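PDB 5H2R: phosphodiesterase from Trypanosoma brucei brucei, which belongs to the cyclic nucleotide phosphodiesterase family within the HD-type clan, a helical, metal-binding domain modelled here with the bound compound LLN. Local coordinates for residues A[86-91]-A[261-266]; A[202-207]-A[237-242]; A[62-67]-A[114-119]. All coordinates share one frame; numbering follows the deposited sequence.

Contact 1. Residues A[86-91]-A[261-266]; sequences PYHNFY and TEEFYR. With LLN ((4~{a}~{S},8~{a}~{R})-2-cycloheptyl-4-[4-(2-hydroxyethyloxy)-3-[2-(2-oxidanylideneimidazolidin-1-yl)ethoxy]phenyl]-4~{a},5,8,8~{a}-tetrahydrophthalazin-1-one), chain E.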
loop_
_atom_site.group_PDB
_atom_site.type_symbol
_atom_site.label_atom_id
_atom_site.label_comp_id
_atom_site.label_asym_id
_atom_site.label_seq_id
_atom_site.Cartn_x
_atom_site.Cartn_y
_atom_site.Cartn_z
ATOM N N PRO A 86 -7.035 2.455 13.301
ATOM C CA PRO A 86 -8.171 2.720 12.399
ATOM C C PRO A 86 -7.877 2.645 10.892
ATOM O O PRO A 86 -8.743 2.176 10.144
ATOM C CB PRO A 86 -8.656 4.115 12.811
ATOM C CG PRO A 86 -8.043 4.366 14.163
ATOM C CD PRO A 86 -6.751 3.621 14.160
ATOM N N TYR A 87 -6.669 3.050 10.466
ATOM C CA TYR A 87 -6.294 3.082 9.041
ATOM C C TYR A 87 -5.173 2.112 8.640
ATOM O O TYR A 87 -5.393 1.293 7.755
ATOM C CB TYR A 87 -5.940 4.513 8.598
ATOM C CG TYR A 87 -5.688 4.599 7.112
ATOM C CD1 TYR A 87 -6.747 4.711 6.209
ATOM C CD2 TYR A 87 -4.404 4.429 6.594
ATOM C CE1 TYR A 87 -6.521 4.757 4.834
ATOM C CE2 TYR A 87 -4.170 4.439 5.222
ATOM C CZ TYR A 87 -5.230 4.608 4.344
ATOM O OH TYR A 87 -4.979 4.609 2.994
ATOM N N HIS A 88 -3.959 2.239 9.234
ATOM C CA HIS A 88 -2.829 1.383 8.876
ATOM C C HIS A 88 -2.905 -0.049 9.487
ATOM O O HIS A 88 -1.976 -0.522 10.165
ATOM C CB HIS A 88 -1.524 2.090 9.215
ATOM C CG HIS A 88 -1.198 3.218 8.296
ATOM N ND1 HIS A 88 -1.304 4.529 8.704
ATOM C CD2 HIS A 88 -0.765 3.194 7.015
ATOM C CE1 HIS A 88 -0.942 5.258 7.667
ATOM N NE2 HIS A 88 -0.600 4.500 6.631
ATOM N N ASN A 89 -4.042 -0.728 9.244
ATOM C CA ASN A 89 -4.290 -2.094 9.712
ATOM C C ASN A 89 -4.143 -3.031 8.503
ATOM O O ASN A 89 -3.850 -2.555 7.405
ATOM C CB ASN A 89 -5.697 -2.199 10.354
ATOM C CG ASN A 89 -6.789 -1.680 9.460
ATOM O OD1 ASN A 89 -6.845 -1.986 8.265
ATOM N ND2 ASN A 89 -7.616 -0.806 9.989
ATOM N N PHE A 90 -4.375 -4.347 8.682
ATOM C CA PHE A 90 -4.255 -5.326 7.592
ATOM C C PHE A 90 -5.103 -5.005 6.360
ATOM O O PHE A 90 -4.676 -5.317 5.238
ATOM C CB PHE A 90 -4.562 -6.747 8.097
ATOM C CG PHE A 90 -4.263 -7.877 7.128
ATOM C CD1 PHE A 90 -2.988 -8.037 6.590
ATOM C CD2 PHE A 90 -5.240 -8.816 6.808
ATOM C CE1 PHE A 90 -2.705 -9.100 5.710
ATOM C CE2 PHE A 90 -4.969 -9.862 5.920
ATOM C CZ PHE A 90 -3.700 -10.006 5.380
ATOM N N TYR A 91 -6.302 -4.390 6.560
ATOM C CA TYR A 91 -7.216 -4.076 5.445
ATOM C C TYR A 91 -6.613 -3.093 4.439
ATOM O O TYR A 91 -6.842 -3.247 3.256
ATOM C CB TYR A 91 -8.582 -3.606 5.960
ATOM C CG TYR A 91 -9.180 -4.564 6.962
ATOM C CD1 TYR A 91 -9.628 -5.822 6.569
ATOM C CD2 TYR A 91 -9.174 -4.272 8.329
ATOM C CE1 TYR A 91 -10.139 -6.729 7.496
ATOM C CE2 TYR A 91 -9.669 -5.182 9.267
ATOM C CZ TYR A 91 -10.173 -6.399 8.839
ATOM O OH TYR A 91 -10.671 -7.306 9.742
ATOM N N THR A 261 -8.931 9.745 9.273
ATOM C CA THR A 261 -9.282 10.874 10.154
ATOM C C THR A 261 -9.124 10.452 11.607
ATOM O O THR A 261 -8.447 11.151 12.359
ATOM C CB THR A 261 -10.684 11.414 9.796
ATOM O OG1 THR A 261 -10.598 12.009 8.511
ATOM C CG2 THR A 261 -11.211 12.454 10.793
ATOM N N GLU A 262 -9.738 9.306 11.982
ATOM C CA GLU A 262 -9.709 8.753 13.339
ATOM C C GLU A 262 -8.298 8.389 13.771
ATOM O O GLU A 262 -7.916 8.695 14.897
ATOM C CB GLU A 262 -10.674 7.563 13.474
ATOM C CG GLU A 262 -10.877 7.037 14.888
ATOM C CD GLU A 262 -11.138 8.026 16.015
ATOM O OE1 GLU A 262 -10.701 7.720 17.145
ATOM O OE2 GLU A 262 -11.735 9.105 15.781
ATOM N N GLU A 263 -7.504 7.790 12.864
ATOM C CA GLU A 263 -6.124 7.457 13.185
ATOM C C GLU A 263 -5.312 8.729 13.448
ATOM O O GLU A 263 -4.604 8.802 14.450
ATOM C CB GLU A 263 -5.489 6.668 12.041
ATOM C CG GLU A 263 -4.153 6.125 12.480
ATOM C CD GLU A 263 -3.598 5.165 11.470
ATOM O OE1 GLU A 263 -4.112 4.031 11.391
ATOM O OE2 GLU A 263 -2.603 5.525 10.808
ATOM N N PHE A 264 -5.436 9.714 12.562
ATOM C CA PHE A 264 -4.718 10.995 12.654
ATOM C C PHE A 264 -5.069 11.720 13.953
ATOM O O PHE A 264 -4.171 12.229 14.633
ATOM C CB PHE A 264 -5.014 11.885 11.434
ATOM C CG PHE A 264 -4.190 11.610 10.191
ATOM C CD1 PHE A 264 -3.517 10.401 10.029
ATOM C CD2 PHE A 264 -4.126 12.541 9.161
ATOM C CE1 PHE A 264 -2.766 10.145 8.874
ATOM C CE2 PHE A 264 -3.375 12.284 8.004
ATOM C CZ PHE A 264 -2.698 11.090 7.869
ATOM N N TYR A 265 -6.362 11.711 14.311
ATOM C CA TYR A 265 -6.886 12.353 15.530
ATOM C C TYR A 265 -6.316 11.694 16.784
ATOM O O TYR A 265 -5.943 12.403 17.716
ATOM C CB TYR A 265 -8.435 12.385 15.520
ATOM C CG TYR A 265 -9.036 13.458 14.627
ATOM C CD1 TYR A 265 -8.237 14.442 14.048
ATOM C CD2 TYR A 265 -10.411 13.531 14.416
ATOM C CE1 TYR A 265 -8.783 15.440 13.243
ATOM C CE2 TYR A 265 -10.973 14.545 13.635
ATOM C CZ TYR A 265 -10.153 15.500 13.054
ATOM O OH TYR A 265 -10.680 16.493 12.260
ATOM N N ARG A 266 -6.171 10.347 16.784
ATOM C CA ARG A 266 -5.544 9.612 17.891
ATOM C C ARG A 266 -4.070 10.011 18.039
ATOM O O ARG A 266 -3.573 10.061 19.159
ATOM C CB ARG A 266 -5.662 8.095 17.712
ATOM C CG ARG A 266 -7.097 7.568 17.899
ATOM C CD ARG A 266 -7.173 6.055 17.887
ATOM N NE ARG A 266 -8.549 5.610 17.657
ATOM C CZ ARG A 266 -8.979 4.357 17.789
ATOM N NH1 ARG A 266 -8.146 3.397 18.184
ATOM N NH2 ARG A 266 -10.245 4.054 17.539
HETATM C C1 LLN E . -8.242 8.643 2.551
HETATM C C2 LLN E . -6.133 9.741 3.072
HETATM C C3 LLN E . -5.404 8.562 2.977
HETATM O O1 LLN E . -7.488 9.842 2.836
HETATM O O2 LLN E . -6.274 12.037 3.607
HETATM O O3 LLN E . -9.582 13.917 5.088
HETATM C C11 LLN E . -7.499 14.115 7.912
HETATM C C12 LLN E . -8.669 14.008 5.900
HETATM C C13 LLN E . -1.917 9.759 3.831
HETATM C C14 LLN E . 0.477 12.385 4.181
HETATM C C15 LLN E . 0.587 12.832 2.670
HETATM C C16 LLN E . 0.867 14.290 2.309
HETATM C C17 LLN E . -0.309 15.245 2.489
HETATM C C18 LLN E . -0.793 15.511 3.909
HETATM C C19 LLN E . -1.287 14.306 4.703
HETATM C C20 LLN E . -0.195 13.356 5.199
HETATM C C21 LLN E . 0.782 9.965 4.589
HETATM C C22 LLN E . 0.094 8.612 4.671
HETATM C C23 LLN E . 1.082 7.448 4.501
HETATM C C24 LLN E . 1.446 7.232 3.064
HETATM C C25 LLN E . 0.651 7.561 2.063
HETATM C C26 LLN E . -0.562 8.442 2.210
HETATM C C27 LLN E . -1.077 8.508 3.660
HETATM O O4 LLN E . 1.987 10.103 4.722
HETATM N N3 LLN E . -0.049 11.012 4.329
HETATM N N2 LLN E . -1.413 10.905 4.134
HETATM C C5 LLN E . -3.383 9.747 3.587
HETATM C C4 LLN E . -4.042 8.567 3.235
HETATM C C6 LLN E . -4.111 10.931 3.681
HETATM C C7 LLN E . -5.469 10.948 3.394
HETATM C C LLN E . -9.402 8.962 1.642
HETATM O O LLN E . -8.969 9.455 0.388
HETATM C C8 LLN E . -5.668 13.295 3.941
HETATM C C9 LLN E . -6.777 14.287 4.227
HETATM N N LLN E . -7.340 14.161 5.584
HETATM N N1 LLN E . -8.783 13.974 7.237
HETATM C C10 LLN E . -6.498 13.991 6.770
#
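Glu262 brings its CB and CG up against the ring of Pro86, with CG 4.0 Å from Pro86 CG. Its chain then bends at chi2 (47°), and OE1 accepts from Arg266 NE in a salt bridge one helical turn on; Arg284 is a second basic partner of the same carboxylate.

Glu263 does most of the work. Its chain runs out extended, CG anti to the backbone N and chi2 171°, which carries the buried carboxylate past Pro86 CD to the turn at 87-88. There Glu263 OE1 takes two backbone donors: His88 N at 2.8 Å, on the syn side and near the carboxylate plane, and Tyr87 N at 2.9 Å, from well above that plane. Glu263 OE2 uses its syn lone pair for His88 ND1 at 2.7 Å, close to the imidazole plane although the two planes are 35° apart. Three bonds thus fix both the inverse gamma turn centred on His88 and the rotation of its ring. Tyr87 CD2 lies over one ring face, and zinc and magnesium each lie about 4 Å from the nearest atoms of the His88 side chain.

Phe264 turns to the ligand instead, CD2 lying 3.7 Å from LLN C10. Arg266 closes the outer side by laying one guanidinium face over Pro86 CG.

The contact therefore ties the loop leading into helix 90-105, where Asn89 is N-cap, to the middle of helix 250-274; helices 43-58 and 68-80 pack against Phe90 beyond it.

Contact 2. Residues A[202-207]-A[237-242]; sequences TDMARH and LMKAGD. With ZN (zinc ion), chain C; LLN ((4~{a}~{S},8~{a}~{R})-2-cycloheptyl-4-[4-(2-hydroxyethyloxy)-3-[2-(2-oxidanylideneimidazolidin-1-yl)ethoxy]phenyl]-4~{a},5,8,8~{a}-tetrahydrophthalazin-1-one), chain E.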
loop_
_atom_site.group_PDB
_atom_site.type_symbol
_atom_site.label_atom_id
_atom_site.label_comp_id
_atom_site.label_asym_id
_atom_site.label_seq_id
_atom_site.Cartn_x
_atom_site.Cartn_y
_atom_site.Cartn_z
ATOM N N THR A 202 7.625 4.778 -0.349
ATOM C CA THR A 202 6.304 5.138 0.204
ATOM C C THR A 202 6.358 6.269 1.248
ATOM O O THR A 202 5.297 6.723 1.707
ATOM C CB THR A 202 5.555 3.933 0.729
ATOM O OG1 THR A 202 6.294 3.401 1.825
ATOM C CG2 THR A 202 5.271 2.887 -0.373
ATOM N N ASP A 203 7.576 6.699 1.643
ATOM C CA ASP A 203 7.708 7.805 2.585
ATOM C C ASP A 203 7.252 9.095 1.844
ATOM O O ASP A 203 7.947 9.558 0.929
ATOM C CB ASP A 203 9.144 7.933 3.111
ATOM C CG ASP A 203 9.341 9.135 4.017
ATOM O OD1 ASP A 203 8.334 9.810 4.349
ATOM O OD2 ASP A 203 10.482 9.376 4.426
ATOM N N MET A 204 6.112 9.675 2.273
ATOM C CA MET A 204 5.530 10.872 1.637
ATOM C C MET A 204 6.371 12.142 1.769
ATOM O O MET A 204 6.164 13.087 0.989
ATOM C CB MET A 204 4.093 11.130 2.090
ATOM C CG MET A 204 3.094 10.112 1.575
ATOM S SD MET A 204 2.921 10.003 -0.228
ATOM C CE MET A 204 2.023 11.488 -0.581
ATOM N N ALA A 205 7.361 12.155 2.683
ATOM C CA ALA A 205 8.310 13.259 2.787
ATOM C C ALA A 205 9.161 13.288 1.487
ATOM O O ALA A 205 9.730 14.327 1.143
ATOM C CB ALA A 205 9.206 13.070 4.002
ATOM N N ARG A 206 9.162 12.159 0.722
ATOM C CA ARG A 206 9.904 12.017 -0.543
ATOM C C ARG A 206 8.970 11.978 -1.771
ATOM O O ARG A 206 9.432 11.668 -2.865
ATOM C CB ARG A 206 10.816 10.772 -0.505
ATOM C CG ARG A 206 11.833 10.757 0.644
ATOM C CD ARG A 206 12.727 9.533 0.618
ATOM N NE ARG A 206 13.609 9.543 -0.549
ATOM C CZ ARG A 206 14.375 8.524 -0.922
ATOM N NH1 ARG A 206 14.374 7.394 -0.226
ATOM N NH2 ARG A 206 15.139 8.623 -2.003
ATOM N N HIS A 207 7.676 12.309 -1.598
ATOM C CA HIS A 207 6.663 12.276 -2.652
ATOM C C HIS A 207 7.102 12.992 -3.949
ATOM O O HIS A 207 7.087 12.385 -5.018
ATOM C CB HIS A 207 5.304 12.810 -2.141
ATOM C CG HIS A 207 4.272 12.985 -3.216
ATOM N ND1 HIS A 207 3.522 11.904 -3.693
ATOM C CD2 HIS A 207 3.898 14.103 -3.886
ATOM C CE1 HIS A 207 2.722 12.401 -4.625
ATOM N NE2 HIS A 207 2.915 13.722 -4.783
ATOM N N LEU A 237 3.932 2.964 -8.944
ATOM C CA LEU A 237 2.752 2.128 -8.752
ATOM C C LEU A 237 2.484 1.843 -7.263
ATOM O O LEU A 237 1.348 1.919 -6.832
ATOM C CB LEU A 237 2.868 0.816 -9.538
ATOM C CG LEU A 237 2.522 0.849 -11.018
ATOM C CD1 LEU A 237 2.635 -0.536 -11.582
ATOM C CD2 LEU A 237 1.127 1.361 -11.280
ATOM N N MET A 238 3.536 1.560 -6.479
ATOM C CA MET A 238 3.428 1.367 -5.031
ATOM C C MET A 238 2.853 2.662 -4.421
ATOM O O MET A 238 1.863 2.613 -3.678
ATOM C CB MET A 238 4.817 1.059 -4.429
ATOM C CG MET A 238 4.783 0.525 -2.993
ATOM S SD MET A 238 3.660 -0.838 -2.536
ATOM C CE MET A 238 4.009 -2.061 -3.796
ATOM N N LYS A 239 3.440 3.815 -4.796
ATOM C CA LYS A 239 2.968 5.126 -4.339
ATOM C C LYS A 239 1.519 5.367 -4.729
ATOM O O LYS A 239 0.757 5.835 -3.896
ATOM C CB LYS A 239 3.835 6.259 -4.897
ATOM C CG LYS A 239 5.142 6.475 -4.154
ATOM C CD LYS A 239 5.901 7.724 -4.707
ATOM C CE LYS A 239 5.123 9.029 -4.596
ATOM N NZ LYS A 239 4.651 9.290 -3.222
ATOM N N ALA A 240 1.143 5.074 -5.982
ATOM C CA ALA A 240 -0.225 5.248 -6.483
ATOM C C ALA A 240 -1.205 4.376 -5.715
ATOM O O ALA A 240 -2.313 4.832 -5.417
ATOM C CB ALA A 240 -0.298 4.935 -7.968
ATOM N N GLY A 241 -0.806 3.137 -5.401
ATOM C CA GLY A 241 -1.639 2.252 -4.593
ATOM C C GLY A 241 -1.854 2.877 -3.220
ATOM O O GLY A 241 -2.973 2.908 -2.708
ATOM N N ASP A 242 -0.781 3.431 -2.627
ATOM C CA ASP A 242 -0.840 4.075 -1.302
ATOM C C ASP A 242 -1.797 5.296 -1.197
ATOM O O ASP A 242 -2.437 5.485 -0.156
ATOM C CB ASP A 242 0.563 4.458 -0.844
ATOM C CG ASP A 242 0.932 3.994 0.549
ATOM O OD1 ASP A 242 0.079 3.362 1.219
ATOM O OD2 ASP A 242 2.080 4.220 0.953
HETATM ZN ZN ZN C . 0.395 2.358 3.153
HETATM C C1 LLN E . -8.242 8.643 2.551
HETATM C C2 LLN E . -6.133 9.741 3.072
HETATM C C3 LLN E . -5.404 8.562 2.977
HETATM O O1 LLN E . -7.488 9.842 2.836
HETATM O O2 LLN E . -6.274 12.037 3.607
HETATM O O3 LLN E . -9.582 13.917 5.088
HETATM C C11 LLN E . -7.499 14.115 7.912
HETATM C C12 LLN E . -8.669 14.008 5.900
HETATM C C13 LLN E . -1.917 9.759 3.831
HETATM C C14 LLN E . 0.477 12.385 4.181
HETATM C C15 LLN E . 0.587 12.832 2.670
HETATM C C16 LLN E . 0.867 14.290 2.309
HETATM C C17 LLN E . -0.309 15.245 2.489
HETATM C C18 LLN E . -0.793 15.511 3.909
HETATM C C19 LLN E . -1.287 14.306 4.703
HETATM C C20 LLN E . -0.195 13.356 5.199
HETATM C C21 LLN E . 0.782 9.965 4.589
HETATM C C22 LLN E . 0.094 8.612 4.671
HETATM C C23 LLN E . 1.082 7.448 4.501
HETATM C C24 LLN E . 1.446 7.232 3.064
HETATM C C25 LLN E . 0.651 7.561 2.063
HETATM C C26 LLN E . -0.562 8.442 2.210
HETATM C C27 LLN E . -1.077 8.508 3.660
HETATM O O4 LLN E . 1.987 10.103 4.722
HETATM N N3 LLN E . -0.049 11.012 4.329
HETATM N N2 LLN E . -1.413 10.905 4.134
HETATM C C5 LLN E . -3.383 9.747 3.587
HETATM C C4 LLN E . -4.042 8.567 3.235
HETATM C C6 LLN E . -4.111 10.931 3.681
HETATM C C7 LLN E . -5.469 10.948 3.394
HETATM C C LLN E . -9.402 8.962 1.642
HETATM O O LLN E . -8.969 9.455 0.388
HETATM C C8 LLN E . -5.668 13.295 3.941
HETATM C C9 LLN E . -6.777 14.287 4.227
HETATM N N LLN E . -7.340 14.161 5.584
HETATM N N1 LLN E . -8.783 13.974 7.237
HETATM C C10 LLN E . -6.498 13.991 6.770
HETATM O O HOH W 1 3.202 6.407 -0.163
HETATM O O HOH W 2 7.072 9.122 -1.768
HETATM O O HOH W 3 2.309 3.630 3.492
HETATM O O HOH W 4 -0.294 4.339 3.927
#
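Lys239 reaches His207 by folding its chain: straight through chi2, it bends at chi3 (60°) and chi4 (54°), and the ammonium swings round to the imidazole. Lys239 NZ donates to His207 ND1 over 2.9 Å, arriving 19° out of the ring plane, at the edge. In His207, CG anti to the backbone N sets the ring beside Lys239, and its turn about chi2 presents ND1. Met204 SD is a further neighbour of Lys239 NZ at 3.5 Å, and water 2, which donates to Asp203 O, accepts from Lys239 NZ at 2.8 Å. The buried ammonium thus has a ring nitrogen and a water to bond to, and its charge would probably bias His207 toward the neutral form, with ND1 unprotonated.

Met204 is bent at both chi2 and chi3, curling its thioether between Lys239 and the ligand; CG lies 3.3 Å from LLN O4, and CE approaches LLN C15. At the start of this loop Asp203 forms an Asx turn, OD1 accepting from Ala205 N.

This is the metal site of the helical phosphodiesterase domain: Asp242, at the last turn of helix 227-242, binds zinc through OD1 at 2.2 Å, together with His92, His128, Asp129 and waters 3 and 4. Its other oxygen, Asp242 OD2, lies 3.3 Å from the metal and accepts from water 3 at 2.6 Å, so carboxylate and metal share that water. Water 1 donates to OD2 as well as to Thr202 O, joining the loop to the metal ligand.

Thr202 sets its methyl against the helix, CG2 meeting Met238 CG and CB facing Asp242 OD2, while OG1 turns back to Val199 O. Beyond Thr202, the Met238 side chain leads away and packs on Ile100, Leu121 and Thr124.

Contact 3. Residues A[62-67]-A[114-119]; sequences QKFGCS and TELECF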
loop_
_atom_site.group_PDB
_atom_site.type_symbol
_atom_site.label_atom_id
_atom_site.label_comp_id
_atom_site.label_asym_id
_atom_site.label_seq_id
_atom_site.Cartn_x
_atom_site.Cartn_y
_atom_site.Cartn_z
ATOM N N GLN A 62 2.892 -19.364 -8.809
ATOM C CA GLN A 62 3.127 -20.642 -9.468
ATOM C C GLN A 62 4.283 -20.514 -10.485
ATOM O O GLN A 62 5.192 -21.358 -10.495
ATOM C CB GLN A 62 1.822 -21.126 -10.123
ATOM C CG GLN A 62 0.651 -21.315 -9.122
ATOM C CD GLN A 62 -0.319 -20.151 -9.099
ATOM O OE1 GLN A 62 0.081 -18.983 -9.110
ATOM N NE2 GLN A 62 -1.631 -20.435 -9.088
ATOM N N LYS A 63 4.320 -19.383 -11.239
ATOM C CA LYS A 63 5.394 -19.080 -12.203
ATOM C C LYS A 63 6.763 -18.850 -11.578
ATOM O O LYS A 63 7.768 -19.010 -12.282
ATOM C CB LYS A 63 5.040 -17.858 -13.054
ATOM C CG LYS A 63 3.986 -18.132 -14.066
ATOM C CD LYS A 63 3.582 -16.884 -14.801
ATOM C CE LYS A 63 2.450 -17.272 -15.687
ATOM N NZ LYS A 63 1.848 -16.106 -16.348
ATOM N N PHE A 64 6.817 -18.432 -10.291
ATOM C CA PHE A 64 8.090 -18.132 -9.628
ATOM C C PHE A 64 8.406 -19.119 -8.508
ATOM O O PHE A 64 9.267 -18.870 -7.673
ATOM C CB PHE A 64 8.172 -16.650 -9.196
ATOM C CG PHE A 64 8.066 -15.798 -10.444
ATOM C CD1 PHE A 64 9.055 -15.850 -11.430
ATOM C CD2 PHE A 64 6.919 -15.046 -10.699
ATOM C CE1 PHE A 64 8.920 -15.133 -12.620
ATOM C CE2 PHE A 64 6.786 -14.333 -11.902
ATOM C CZ PHE A 64 7.776 -14.404 -12.862
ATOM N N GLY A 65 7.803 -20.293 -8.597
ATOM C CA GLY A 65 8.081 -21.382 -7.671
ATOM C C GLY A 65 7.650 -21.146 -6.248
ATOM O O GLY A 65 8.255 -21.687 -5.317
ATOM N N CYS A 66 6.615 -20.316 -6.080
ATOM C CA CYS A 66 6.023 -20.039 -4.788
ATOM C C CYS A 66 4.791 -20.933 -4.636
ATOM O O CYS A 66 3.757 -20.708 -5.296
ATOM C CB CYS A 66 5.669 -18.563 -4.632
ATOM S SG CYS A 66 4.809 -18.208 -3.083
ATOM N N SER A 67 4.917 -21.960 -3.794
ATOM C CA SER A 67 3.859 -22.953 -3.528
ATOM C C SER A 67 2.684 -22.292 -2.832
ATOM O O SER A 67 2.857 -21.212 -2.232
ATOM C CB SER A 67 4.399 -24.115 -2.691
ATOM O OG SER A 67 4.514 -23.772 -1.317
ATOM N N THR A 114 8.224 -6.569 -16.062
ATOM C CA THR A 114 8.325 -8.018 -16.253
ATOM C C THR A 114 7.320 -8.694 -15.300
ATOM O O THR A 114 6.894 -8.096 -14.298
ATOM C CB THR A 114 9.737 -8.547 -15.960
ATOM O OG1 THR A 114 9.980 -8.551 -14.540
ATOM C CG2 THR A 114 10.843 -7.780 -16.720
ATOM N N GLU A 115 6.973 -9.947 -15.599
ATOM C CA GLU A 115 6.073 -10.764 -14.796
ATOM C C GLU A 115 6.562 -10.876 -13.367
ATOM O O GLU A 115 5.768 -10.719 -12.428
ATOM C CB GLU A 115 5.976 -12.143 -15.423
ATOM C CG GLU A 115 4.656 -12.301 -16.110
ATOM C CD GLU A 115 4.407 -13.648 -16.750
ATOM O OE1 GLU A 115 5.374 -14.378 -17.071
ATOM O OE2 GLU A 115 3.224 -13.905 -17.044
ATOM N N LEU A 116 7.887 -11.063 -13.204
ATOM C CA LEU A 116 8.541 -11.121 -11.905
ATOM C C LEU A 116 8.280 -9.846 -11.120
ATOM O O LEU A 116 7.944 -9.938 -9.952
ATOM C CB LEU A 116 10.062 -11.383 -12.058
ATOM C CG LEU A 116 10.856 -11.575 -10.762
ATOM C CD1 LEU A 116 10.259 -12.664 -9.899
ATOM C CD2 LEU A 116 12.308 -11.838 -11.042
ATOM N N GLU A 117 8.438 -8.663 -11.762
ATOM C CA GLU A 117 8.210 -7.350 -11.123
ATOM C C GLU A 117 6.758 -7.118 -10.723
ATOM O O GLU A 117 6.506 -6.496 -9.691
ATOM C CB GLU A 117 8.738 -6.230 -12.001
ATOM C CG GLU A 117 10.250 -6.241 -12.108
ATOM C CD GLU A 117 10.800 -5.368 -13.217
ATOM O OE1 GLU A 117 10.079 -5.121 -14.208
ATOM O OE2 GLU A 117 11.949 -4.902 -13.068
ATOM N N CYS A 118 5.796 -7.666 -11.492
ATOM C CA CYS A 118 4.369 -7.626 -11.148
ATOM C C CYS A 118 4.163 -8.464 -9.886
ATOM O O CYS A 118 3.497 -7.994 -8.956
ATOM C CB CYS A 118 3.524 -8.150 -12.303
ATOM S SG CYS A 118 3.455 -7.041 -13.735
ATOM N N PHE A 119 4.782 -9.687 -9.818
ATOM C CA PHE A 119 4.702 -10.562 -8.632
ATOM C C PHE A 119 5.302 -9.844 -7.432
ATOM O O PHE A 119 4.640 -9.744 -6.401
ATOM C CB PHE A 119 5.424 -11.901 -8.843
ATOM C CG PHE A 119 5.420 -12.830 -7.646
ATOM C CD1 PHE A 119 4.226 -13.181 -7.016
ATOM C CD2 PHE A 119 6.605 -13.404 -7.186
ATOM C CE1 PHE A 119 4.219 -14.070 -5.937
ATOM C CE2 PHE A 119 6.602 -14.275 -6.098
ATOM C CZ PHE A 119 5.408 -14.598 -5.475
#
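The Phe64 ring is sandwiched: Leu116 CD1 sits over one face, 3.8 Å from the centroid and only 14° off the normal, a CH-pi contact, while Lys63 CB covers the opposite face. Glu115 CB lies in plane at the edge, and Phe64 CZ presses against the start of the helix at Leu116 N. The Phe119 ring is nearly parallel to that of Phe64, planes 23° apart, but slid so far along that the two barely overlap; they touch through Phe64 CD2 and Phe119 CD2, 3.9 Å apart. Phe119, with CG anti to its backbone N (chi1 178°), also brings CZ to Cys66 CB.

On the exposed side, the extended Lys63 chain crosses Glu115 at about a right angle. Lys63 NZ forms a salt bridge to Glu115 OE2 at 2.7 Å, from above the carboxylate plane. Leu183 covers both Phe64 and Leu116, and Leu60 and Pro61 lie against Phe119.

Two helix ends meet here. Helix 60-63 finishes in a Schellman motif with Gly65, at positive phi, as C-prime residue, and helix 115-127 opens with a capping box in which Thr114 OG1 accepts from Glu117 N and Glu117 OE1 from Thr114 N.

Contacts 1 and 2 lie side by side at the metal and ligand site, centres about 17 Å apart. Both touch LLN, and Tyr87 OH approaches Asp242 O in simple packing. Their helices 227-242 and 250-274 are consecutive, and contact 2 is nested inside the chain loop closed by contact 1. Contact 3 is peripheral, about 32 Å from contact 1 between centres and across the middle of the chain from it; from contact 2 it is about 23 Å. Along the sequence contacts 3 and 1 interleave, their segments running 62-67, 86-91, 114-119, 261-266, whereas contact 3 closes before contact 2 opens. The same helical fold holds an outer helix junction and the walls of the metal and ligand site.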